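Local coordinates for odorant binding protein 4 (PDB 6JPM), which probably binds odorant molecules, as a secreted member of the PBP/GOBP family from the lacewing Chrysopa pallens, at residues L13-C18 with V24-I29. Sequence-based numbering, arbitrary orientation.
Sequences LMRKMC and VTDEQI
Arg15 is the one residue of 13-18 that touches 24-29, and its guanidinium meets a carboxylate at its edge and a methyl over one face. The side chain reaches from helix 4-22 to the first turn of helix 26-32. Its CG is anti to the backbone N (chi1 -176°), and a bend at chi2 sends the guanidinium over to the second helix. There NH2 of Arg15 lies 2.7 Å from OD1 of Asp26 in a salt bridge. The hydrogen bond within it is weak, at 118°. The guanidinium and carboxylate planes stand 74° apart. OD1 also accepts from NE2 of Gln19, while OE1 of Gln19 takes the NE of Arg15. Gln19 thus ties the two charged groups together. CD1 of Ile29 sits over the centre of the guanidinium, 3.7 Å from Arg15 CZ. Asp26 and a water lie at the edge of the group, near its plane. The water accepts from Arg15 NH2 at 2.7 Å and donates to Asp26 O. With an alanine at position 15, Asp26 is likely to lose its charged mate and a gap to open beside the Ile29 methyl.

In this helical PBP/GOBP fold, the contact joins the first two helices across a short connection. Nearby, Cys18 is disulfide-bonded to Cys49 of helix 41-53, whose Tyr46 touches both Arg15 and Val24. Helix 26-32 starts with a capping box: Gln28 N donates to Thr25 OG1 at 3.1 Å, and Thr25 N to Gln28 OE1 at 3.0 Å. The second bond is nearly straight and uses a carbonyl lone pair.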
loop_
_atom_site.group_PDB
_atom_site.type_symbol
_atom_site.label_atom_id
_atom_site.label_comp_id
_atom_site.label_asym_id
_atom_site.label_seq_id
_atom_site.Cartn_x
_atom_site.Cartn_y
_atom_site.Cartn_z
ATOM N N LEU A 13 -6.634 5.955 9.960
ATOM C CA LEU A 13 -5.692 6.343 11.001
ATOM C C LEU A 13 -4.255 6.358 10.479
ATOM O O LEU A 13 -3.451 7.212 10.875
ATOM C CB LEU A 13 -5.852 5.385 12.177
ATOM C CG LEU A 13 -5.045 5.622 13.444
ATOM C CD1 LEU A 13 -5.251 7.051 13.931
ATOM C CD2 LEU A 13 -5.524 4.615 14.477
ATOM N N MET A 14 -3.903 5.409 9.605
ATOM C CA MET A 14 -2.575 5.433 9.000
ATOM C C MET A 14 -2.397 6.664 8.125
ATOM O O MET A 14 -1.321 7.274 8.100
ATOM C CB MET A 14 -2.349 4.165 8.176
ATOM C CG MET A 14 -2.266 2.906 9.008
ATOM S SD MET A 14 -1.747 1.479 8.025
ATOM C CE MET A 14 -1.549 0.261 9.319
ATOM N N ARG A 15 -3.435 7.040 7.383
ATOM C CA ARG A 15 -3.327 8.231 6.553
ATOM C C ARG A 15 -3.112 9.468 7.410
ATOM O O ARG A 15 -2.256 10.301 7.096
ATOM C CB ARG A 15 -4.565 8.388 5.676
ATOM C CG ARG A 15 -4.447 9.565 4.712
ATOM C CD ARG A 15 -5.752 10.194 4.524
ATOM N NE ARG A 15 -5.675 11.506 3.902
ATOM C CZ ARG A 15 -6.219 11.769 2.726
ATOM N NH1 ARG A 15 -6.840 10.801 2.084
ATOM N NH2 ARG A 15 -6.151 12.986 2.195
ATOM N N LYS A 16 -3.873 9.593 8.501
ATOM C CA LYS A 16 -3.755 10.734 9.407
ATOM C C LYS A 16 -2.347 10.866 9.960
ATOM O O LYS A 16 -1.877 11.977 10.204
ATOM C CB LYS A 16 -4.740 10.588 10.571
ATOM C CG LYS A 16 -6.181 10.867 10.242
ATOM C CD LYS A 16 -7.013 10.687 11.507
ATOM C CE LYS A 16 -8.475 11.011 11.301
ATOM N NZ LYS A 16 -9.266 10.541 12.481
ATOM N N MET A 17 -1.649 9.751 10.154
ATOM C CA MET A 17 -0.268 9.854 10.603
ATOM C C MET A 17 0.687 10.148 9.447
ATOM O O MET A 17 1.568 11.008 9.570
ATOM C CB MET A 17 0.132 8.568 11.311
ATOM C CG MET A 17 1.627 8.476 11.503
ATOM S SD MET A 17 2.114 6.794 11.850
ATOM C CE MET A 17 1.553 5.981 10.368
ATOM N N CYS A 18 0.523 9.466 8.309
ATOM C CA CYS A 18 1.531 9.538 7.251
ATOM C C CYS A 18 1.409 10.767 6.366
ATOM O O CYS A 18 2.411 11.198 5.785
ATOM C CB CYS A 18 1.459 8.294 6.371
ATOM S SG CYS A 18 2.203 6.867 7.196
ATOM N N VAL A 24 2.294 14.955 1.416
ATOM C CA VAL A 24 1.541 14.612 0.221
ATOM C C VAL A 24 0.207 15.353 0.280
ATOM O O VAL A 24 -0.337 15.581 1.368
ATOM C CB VAL A 24 1.381 13.082 0.157
ATOM C CG1 VAL A 24 0.549 12.562 1.331
ATOM C CG2 VAL A 24 0.822 12.640 -1.179
ATOM N N THR A 25 -0.308 15.777 -0.876
ATOM C CA THR A 25 -1.573 16.507 -0.875
ATOM C C THR A 25 -2.752 15.541 -1.006
ATOM O O THR A 25 -2.607 14.392 -1.438
ATOM C CB THR A 25 -1.636 17.555 -2.011
ATOM O OG1 THR A 25 -1.714 16.910 -3.294
ATOM C CG2 THR A 25 -0.420 18.513 -1.980
ATOM N N ASP A 26 -3.938 16.043 -0.643
ATOM C CA ASP A 26 -5.177 15.279 -0.824
ATOM C C ASP A 26 -5.369 14.870 -2.277
ATOM O O ASP A 26 -5.776 13.739 -2.561
ATOM C CB ASP A 26 -6.387 16.110 -0.377
ATOM C CG ASP A 26 -6.535 16.193 1.131
ATOM O OD1 ASP A 26 -5.699 15.615 1.879
ATOM O OD2 ASP A 26 -7.504 16.845 1.570
ATOM N N GLU A 27 -5.120 15.790 -3.214
ATOM C CA GLU A 27 -5.299 15.445 -4.623
ATOM C C GLU A 27 -4.303 14.386 -5.078
ATOM O O GLU A 27 -4.648 13.524 -5.893
ATOM C CB GLU A 27 -5.174 16.680 -5.510
ATOM C CG GLU A 27 -5.421 16.344 -6.977
ATOM C CD GLU A 27 -5.633 17.568 -7.850
ATOM O OE1 GLU A 27 -5.080 18.640 -7.524
ATOM O OE2 GLU A 27 -6.357 17.455 -8.864
ATOM N N GLN A 28 -3.062 14.441 -4.587
ATOM C CA GLN A 28 -2.090 13.400 -4.936
ATOM C C GLN A 28 -2.570 12.027 -4.486
ATOM O O GLN A 28 -2.482 11.056 -5.238
ATOM C CB GLN A 28 -0.726 13.701 -4.311
ATOM C CG GLN A 28 0.091 14.730 -5.074
ATOM C CD GLN A 28 1.405 15.000 -4.405
ATOM O OE1 GLN A 28 1.450 15.296 -3.205
ATOM N NE2 GLN A 28 2.502 14.869 -5.166
ATOM N N ILE A 29 -3.093 11.934 -3.263
ATOM C CA ILE A 29 -3.629 10.668 -2.766
ATOM C C ILE A 29 -4.835 10.237 -3.580
ATOM O O ILE A 29 -4.971 9.054 -3.925
ATOM C CB ILE A 29 -3.983 10.772 -1.271
ATOM C CG1 ILE A 29 -2.705 10.920 -0.433
ATOM C CG2 ILE A 29 -4.791 9.548 -0.842
ATOM C CD1 ILE A 29 -2.982 11.280 1.039
HETATM O O HOH W 1 -7.568 13.071 -0.118
#